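Local atomic coordinates of fructose 1-phosphate kinase (Staphylococcus aureus, PDB entry 2JG5), a protein that probably catalyses the ATP-dependent phosphorylation of fructose 1-phosphate to fructose 1,6-bisphosphate as a member of the pfkB carbohydrate kinase family. Residues 116-119 against 120-124; 140-143 against 144-148; 64-67 against 68-72. One frame throughout, in Å; residues are numbered along the deposited sequence.

Contact 1 of 3, residues 116-119 against 120-124; sequences LLQQ and IKNTT
I120 packs back along its own helix onto L116 where helix 110-120 of this ribokinase-like fold runs out into a type I beta turn, I120 to T123, ahead of strand 128-132. The apolar part is small: CD1 of L116 and CD1 of I120 meet at 4.3 Å. Both side chains belong to the buried side of the helix, where L116 also rests on F7 and I81 and I120 on L56, I150 and T151.

Two backbone bonds keep the helical spacing to the end, I120 N to L116 O and K121 N to L117 O, the latter at 2.9 Å. The next bond has a different span: N122 N reaches Q119 O, only three residues back, and stands well above that carbonyl plane, as befits a chain that is leaving the helix.

On the exposed side the extended K121 chain lies over the backbone beneath it, its CG 3.4 Å from L117 O. Q118 reaches outward and crosses K121 at about a right angle. Its bend at chi2 (71°) brings OE1 to 3.9 Å from K121 CD and NE2 to 4.2 Å from N122 ND2, the two amide planes 71° apart. Q119 extends the other way, and its NE2 is bonded to N79 O.

The turn is closed by T123, which is also linked to T154 of helix 143-154. With chi1 at 55°, its OG1 sits in the carbonyl plane of I120 and donates to I120 O at 2.6 Å, an oxygen that also receives T123 N at 3.3 Å.

Contact 2 of 3, residues 140-143 against 144-148; sequences PSDA and YAQIA
Q146 folds back over the residue four before it, D142, at the N-terminus of helix 143-154, and the two are joined twice. The first link is between side chains: NE2 of Q146 donates to OD2 of D142 at 2.7 Å. It arrives on the syn side of the carboxylate, 21° out of its plane, and the amide and carboxylate planes stand almost perpendicular. The second is backbone, Q146 N to D142 O at 3.0 Å, and with I147 N to A143 O it starts the regular bonding of the helix. D142 holds the N-cap position, yet its carboxylate makes no capping bond; chi1 of 75° swings it to the glutamine instead.

P140 and F113 pack against the glutamine. The Q146 chain runs extended beyond CG, and its NE2 passes 3.3 Å from CB of P140, the two side chains crossing at about a right angle. F113 of helix 110-120 touches P140, A143 and Q146 together. I147 sets CB, CG1 and CD1 around A143 O, CD1 at 3.6 Å.

The approach to the helix is a type I beta turn from P140 to A143, closed by A143 N to P140 O. A water ties it to the first turn, donating to S141 O at 2.6 Å and accepting from Y144 N at 2.9 Å. The Y144 ring leads away into the fold, where its hydroxyl bonds to G133 O.

The carboxylate is spent on the Q146 amide, and a water accepts from Y144 N; a carboxylate beside the N-terminus would be expected to interact favourably with the helix dipole.

Contact 3 of 3, residues 64-67 against 68-72; sequences GKFI and IDTLN
F66 spreads its ring beneath OG1 of T70, one turn further along helix 61-73, the helix of the beta-alpha-beta unit that connects strand 58-59 to strand 77-82. The hydroxyl oxygen lies 3.3 Å above the ring plane, offset toward the rim, and is 3.4 Å from CZ. F66 reaches this place because its CG is anti to the backbone N (chi1 173°), which carries the ring forward along the helix. The ring also meets F62 of the second subunit, the planes at about 65°, so this residue belongs to the dimer contact as well as to its own helix.

Backbone bonds join the two segments without a break, each from a residue to the one four before it: I68 to G64, D69 to K65, T70 to F66 and L71 to I67. That of D69 N to K65 O is the straightest, 2.8 Å long with an N-H...O angle of 174°.

Apolar contact falls on the face turned into the protein. CG2 of I67 and CD1 of L71 approach to 4.4 Å, and the two residues share I40 of helix 38-48 and F80 of strand 77-82 as neighbours. I68 sets its CG1 3.4 Å from G64 O and also leans on F80. On the exposed side, CB and CG of D69 pass by K65 O without a bond from the carboxylate.

T70 takes the F66 carbonyl twice. Its OG1, beside its own backbone N, donates to F66 O at 2.8 Å, and T70 N does so at 2.8 Å from the opposite face of the carbonyl plane.

How the contacts relate
Contacts 1 and 2 hold the end of helix 110-120 and the start of helix 143-154, and touch at L117 CD1 and Q146 OE1 (3.6 Å). Contact 3 is separate, its centre 22 Å from that of contact 1, and through F66 it alone meets the second subunit. Each has a buried side (L116 and I120; A143, Y144 and I147; G64, I67 and L71) and an exposed one (Q118, K121 and N122; D142; K65 and D69). Contact 1 ends a helix in a turn whose I120 carbonyl takes a threonine hydroxyl, contact 2 opens one with a carboxylate-amide bond and a water, and contact 3, in mid-helix, adds a hydroxyl and a ring face to regular bonding.

Contact 1 of 3, residues 116-119 against 120-124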
loop_
_atom_site.group_PDB
_atom_site.type_symbol
_atom_site.label_atom_id
_atom_site.label_comp_id
_atom_site.label_asym_id
_atom_site.label_seq_id
_atom_site.Cartn_x
_atom_site.Cartn_y
_atom_site.Cartn_z
ATOM N N LEU A 116 25.466 4.788 0.337
ATOM C CA LEU A 116 25.155 5.209 1.703
ATOM C C LEU A 116 26.419 5.483 2.501
ATOM O O LEU A 116 26.520 6.516 3.160
ATOM C CB LEU A 116 24.300 4.162 2.435
ATOM C CG LEU A 116 24.114 4.363 3.943
ATOM C CD1 LEU A 116 23.466 5.726 4.215
ATOM C CD2 LEU A 116 23.287 3.238 4.570
ATOM N N LEU A 117 27.363 4.549 2.445
ATOM C CA LEU A 117 28.674 4.709 3.068
ATOM C C LEU A 117 29.423 5.943 2.566
ATOM O O LEU A 117 30.158 6.577 3.331
ATOM C CB LEU A 117 29.540 3.476 2.815
ATOM C CG LEU A 117 29.102 2.112 3.340
ATOM C CD1 LEU A 117 30.192 1.081 3.037
ATOM C CD2 LEU A 117 28.770 2.167 4.847
ATOM N N GLN A 118 29.256 6.266 1.284
ATOM C CA GLN A 118 29.908 7.442 0.708
ATOM C C GLN A 118 29.381 8.717 1.360
ATOM O O GLN A 118 30.123 9.691 1.501
ATOM C CB GLN A 118 29.748 7.499 -0.822
ATOM C CG GLN A 118 30.410 8.722 -1.507
ATOM C CD GLN A 118 31.934 8.666 -1.517
ATOM O OE1 GLN A 118 32.528 7.591 -1.442
ATOM N NE2 GLN A 118 32.572 9.829 -1.621
ATOM N N GLN A 119 28.112 8.697 1.766
ATOM C CA GLN A 119 27.512 9.817 2.483
ATOM C C GLN A 119 28.070 9.940 3.889
ATOM O O GLN A 119 28.272 11.049 4.383
ATOM C CB GLN A 119 25.998 9.671 2.558
ATOM C CG GLN A 119 25.307 9.792 1.229
ATOM C CD GLN A 119 23.814 9.695 1.363
ATOM O OE1 GLN A 119 23.302 8.938 2.191
ATOM N NE2 GLN A 119 23.097 10.467 0.547
ATOM N N ILE A 120 28.299 8.801 4.542
ATOM C CA ILE A 120 28.858 8.801 5.892
ATOM C C ILE A 120 30.314 9.261 5.843
ATOM O O ILE A 120 30.799 9.886 6.786
ATOM C CB ILE A 120 28.754 7.416 6.569
ATOM C CG1 ILE A 120 27.342 6.820 6.407
ATOM C CG2 ILE A 120 29.204 7.484 8.046
ATOM C CD1 ILE A 120 26.185 7.622 7.029
ATOM N N LYS A 121 30.994 8.947 4.738
ATOM C CA LYS A 121 32.350 9.432 4.485
ATOM C C LYS A 121 32.469 10.959 4.427
ATOM O O LYS A 121 33.563 11.502 4.631
ATOM C CB LYS A 121 32.930 8.804 3.211
ATOM C CG LYS A 121 33.493 7.403 3.434
ATOM C CD LYS A 121 33.753 6.642 2.135
ATOM C CE LYS A 121 34.083 5.177 2.447
ATOM N NZ LYS A 121 34.124 4.310 1.228
ATOM N N ASN A 122 31.362 11.648 4.156
ATOM C CA ASN A 122 31.396 13.106 4.021
ATOM C C ASN A 122 31.027 13.861 5.286
ATOM O O ASN A 122 30.896 15.089 5.259
ATOM C CB ASN A 122 30.545 13.564 2.838
ATOM C CG ASN A 122 31.136 13.141 1.498
ATOM O OD1 ASN A 122 32.315 13.375 1.224
ATOM N ND2 ASN A 122 30.316 12.518 0.656
ATOM N N THR A 123 30.894 13.125 6.390
ATOM C CA THR A 123 30.644 13.713 7.705
ATOM C C THR A 123 31.898 14.340 8.333
ATOM O O THR A 123 33.034 14.074 7.917
ATOM C CB THR A 123 30.017 12.696 8.716
ATOM O OG1 THR A 123 30.845 11.532 8.821
ATOM C CG2 THR A 123 28.622 12.297 8.292
ATOM N N THR A 124 31.670 15.185 9.335
ATOM C CA THR A 124 32.741 15.894 10.027
ATOM C C THR A 124 32.607 15.653 11.531
ATOM O O THR A 124 31.600 15.072 11.995
ATOM C CB THR A 124 32.688 17.414 9.739
ATOM O OG1 THR A 124 31.440 17.936 10.202
ATOM C CG2 THR A 124 32.812 17.699 8.231
#

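Contact 2 of 3, residues 140-143 against 144-148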
loop_
_atom_site.group_PDB
_atom_site.type_symbol
_atom_site.label_atom_id
_atom_site.label_comp_id
_atom_site.label_asym_id
_atom_site.label_seq_id
_atom_site.Cartn_x
_atom_site.Cartn_y
_atom_site.Cartn_z
ATOM N N PRO A 140 24.909 -5.710 3.914
ATOM C CA PRO A 140 25.902 -6.453 4.688
ATOM C C PRO A 140 25.442 -6.653 6.117
ATOM O O PRO A 140 25.002 -5.700 6.757
ATOM C CB PRO A 140 27.120 -5.531 4.672
ATOM C CG PRO A 140 26.960 -4.718 3.472
ATOM C CD PRO A 140 25.484 -4.477 3.348
ATOM N N SER A 141 25.518 -7.874 6.627
ATOM C CA SER A 141 25.013 -8.098 7.983
ATOM C C SER A 141 25.839 -7.319 9.014
ATOM O O SER A 141 25.359 -7.046 10.118
ATOM C CB SER A 141 24.878 -9.590 8.320
ATOM O OG SER A 141 26.084 -10.306 8.106
ATOM N N ASP A 142 27.061 -6.937 8.628
ATOM C CA ASP A 142 27.915 -6.083 9.457
ATOM C C ASP A 142 27.787 -4.604 9.073
ATOM O O ASP A 142 28.723 -3.830 9.274
ATOM C CB ASP A 142 29.374 -6.542 9.403
ATOM C CG ASP A 142 30.085 -6.171 8.080
ATOM O OD1 ASP A 142 31.340 -6.169 8.084
ATOM O OD2 ASP A 142 29.416 -5.894 7.050
ATOM N N ALA A 143 26.624 -4.222 8.537
ATOM C CA ALA A 143 26.353 -2.857 8.082
ATOM C C ALA A 143 26.556 -1.791 9.163
ATOM O O ALA A 143 27.034 -0.697 8.866
ATOM C CB ALA A 143 24.965 -2.761 7.514
ATOM N N TYR A 144 26.200 -2.110 10.408
ATOM C CA TYR A 144 26.420 -1.186 11.529
ATOM C C TYR A 144 27.901 -0.866 11.683
ATOM O O TYR A 144 28.281 0.308 11.806
ATOM C CB TYR A 144 25.828 -1.731 12.841
ATOM C CG TYR A 144 24.391 -1.312 13.049
ATOM C CD1 TYR A 144 24.083 -0.165 13.783
ATOM C CD2 TYR A 144 23.335 -2.043 12.494
ATOM C CE1 TYR A 144 22.764 0.243 13.969
ATOM C CE2 TYR A 144 22.017 -1.641 12.670
ATOM C CZ TYR A 144 21.747 -0.489 13.404
ATOM O OH TYR A 144 20.452 -0.073 13.592
ATOM N N ALA A 145 28.725 -1.909 11.645
ATOM C CA ALA A 145 30.161 -1.783 11.808
ATOM C C ALA A 145 30.808 -1.020 10.660
ATOM O O ALA A 145 31.771 -0.290 10.869
ATOM C CB ALA A 145 30.801 -3.168 11.934
ATOM N N GLN A 146 30.295 -1.224 9.454
ATOM C CA GLN A 146 30.814 -0.571 8.252
ATOM C C GLN A 146 30.558 0.936 8.296
ATOM O O GLN A 146 31.360 1.733 7.806
ATOM C CB GLN A 146 30.200 -1.183 6.987
ATOM C CG GLN A 146 30.572 -2.658 6.728
ATOM C CD GLN A 146 30.356 -3.065 5.265
ATOM O OE1 GLN A 146 30.321 -2.214 4.373
ATOM N NE2 GLN A 146 30.206 -4.364 5.021
ATOM N N ILE A 147 29.440 1.317 8.907
ATOM C CA ILE A 147 29.142 2.716 9.151
ATOM C C ILE A 147 30.040 3.205 10.298
ATOM O O ILE A 147 30.774 4.193 10.147
ATOM C CB ILE A 147 27.619 2.922 9.415
ATOM C CG1 ILE A 147 26.854 2.886 8.086
ATOM C CG2 ILE A 147 27.347 4.231 10.169
ATOM C CD1 ILE A 147 25.401 2.433 8.206
ATOM N N ALA A 148 30.024 2.471 11.414
ATOM C CA ALA A 148 30.755 2.862 12.627
ATOM C C ALA A 148 32.232 3.140 12.367
ATOM O O ALA A 148 32.842 4.026 12.975
ATOM C CB ALA A 148 30.601 1.799 13.692
HETATM O O HOH W 1 25.548 -4.765 11.328
#

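Contact 3 of 3, residues 64-67 against 68-72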
loop_
_atom_site.group_PDB
_atom_site.type_symbol
_atom_site.label_atom_id
_atom_site.label_comp_id
_atom_site.label_asym_id
_atom_site.label_seq_id
_atom_site.Cartn_x
_atom_site.Cartn_y
_atom_site.Cartn_z
ATOM N N GLY A 64 8.613 5.057 -1.982
ATOM C CA GLY A 64 9.813 5.827 -1.638
ATOM C C GLY A 64 9.530 7.315 -1.645
ATOM O O GLY A 64 9.834 8.016 -0.679
ATOM N N LYS A 65 8.934 7.778 -2.744
ATOM C CA LYS A 65 8.506 9.154 -2.913
ATOM C C LYS A 65 7.595 9.613 -1.774
ATOM O O LYS A 65 7.763 10.713 -1.245
ATOM C CB LYS A 65 7.788 9.326 -4.261
ATOM C CG LYS A 65 8.586 8.875 -5.495
ATOM C CD LYS A 65 9.759 9.810 -5.800
ATOM C CE LYS A 65 10.304 9.603 -7.219
ATOM N NZ LYS A 65 10.903 10.871 -7.779
ATOM N N PHE A 66 6.636 8.772 -1.394
ATOM C CA PHE A 66 5.718 9.100 -0.300
ATOM C C PHE A 66 6.453 9.498 0.981
ATOM O O PHE A 66 6.076 10.465 1.656
ATOM C CB PHE A 66 4.781 7.924 -0.003
ATOM C CG PHE A 66 3.927 8.124 1.227
ATOM C CD1 PHE A 66 2.690 8.750 1.136
ATOM C CD2 PHE A 66 4.369 7.691 2.478
ATOM C CE1 PHE A 66 1.901 8.942 2.272
ATOM C CE2 PHE A 66 3.583 7.877 3.620
ATOM C CZ PHE A 66 2.346 8.499 3.513
ATOM N N ILE A 67 7.486 8.727 1.312
ATOM C CA ILE A 67 8.302 8.987 2.487
ATOM C C ILE A 67 9.048 10.323 2.377
ATOM O O ILE A 67 9.112 11.095 3.351
ATOM C CB ILE A 67 9.271 7.823 2.748
ATOM C CG1 ILE A 67 8.470 6.587 3.178
ATOM C CG2 ILE A 67 10.312 8.208 3.797
ATOM C CD1 ILE A 67 9.322 5.426 3.642
ATOM N N ILE A 68 9.592 10.602 1.194
ATOM C CA ILE A 68 10.270 11.870 0.971
ATOM C C ILE A 68 9.286 13.048 1.076
ATOM O O ILE A 68 9.555 14.023 1.797
ATOM C CB ILE A 68 11.050 11.890 -0.356
ATOM C CG1 ILE A 68 11.935 10.638 -0.477
ATOM C CG2 ILE A 68 11.896 13.151 -0.452
ATOM C CD1 ILE A 68 12.527 10.398 -1.869
ATOM N N ASP A 69 8.140 12.945 0.404
ATOM C CA ASP A 69 7.132 14.014 0.453
ATOM C C ASP A 69 6.556 14.213 1.857
ATOM O O ASP A 69 6.344 15.349 2.287
ATOM C CB ASP A 69 6.008 13.772 -0.569
ATOM C CG ASP A 69 6.494 13.854 -2.009
ATOM O OD1 ASP A 69 7.724 13.890 -2.238
ATOM O OD2 ASP A 69 5.650 13.884 -2.925
ATOM N N THR A 70 6.322 13.108 2.563
ATOM C CA THR A 70 5.852 13.140 3.948
ATOM C C THR A 70 6.851 13.854 4.849
ATOM O O THR A 70 6.473 14.748 5.614
ATOM C CB THR A 70 5.541 11.712 4.477
ATOM O OG1 THR A 70 4.374 11.212 3.812
ATOM C CG2 THR A 70 5.279 11.706 5.976
ATOM N N LEU A 71 8.125 13.474 4.744
ATOM C CA LEU A 71 9.177 14.170 5.483
ATOM C C LEU A 71 9.267 15.645 5.092
ATOM O O LEU A 71 9.354 16.511 5.959
ATOM C CB LEU A 71 10.539 13.473 5.338
ATOM C CG LEU A 71 10.690 12.116 6.045
ATOM C CD1 LEU A 71 12.112 11.586 5.868
ATOM C CD2 LEU A 71 10.319 12.199 7.539
ATOM N N ASN A 72 9.234 15.923 3.791
ATOM C CA ASN A 72 9.298 17.302 3.301
ATOM C C ASN A 72 8.167 18.173 3.843
ATOM O O ASN A 72 8.402 19.301 4.270
ATOM C CB ASN A 72 9.312 17.345 1.771
ATOM C CG ASN A 72 10.626 16.839 1.170
ATOM O OD1 ASN A 72 11.690 16.882 1.807
ATOM N ND2 ASN A 72 10.555 16.368 -0.076
#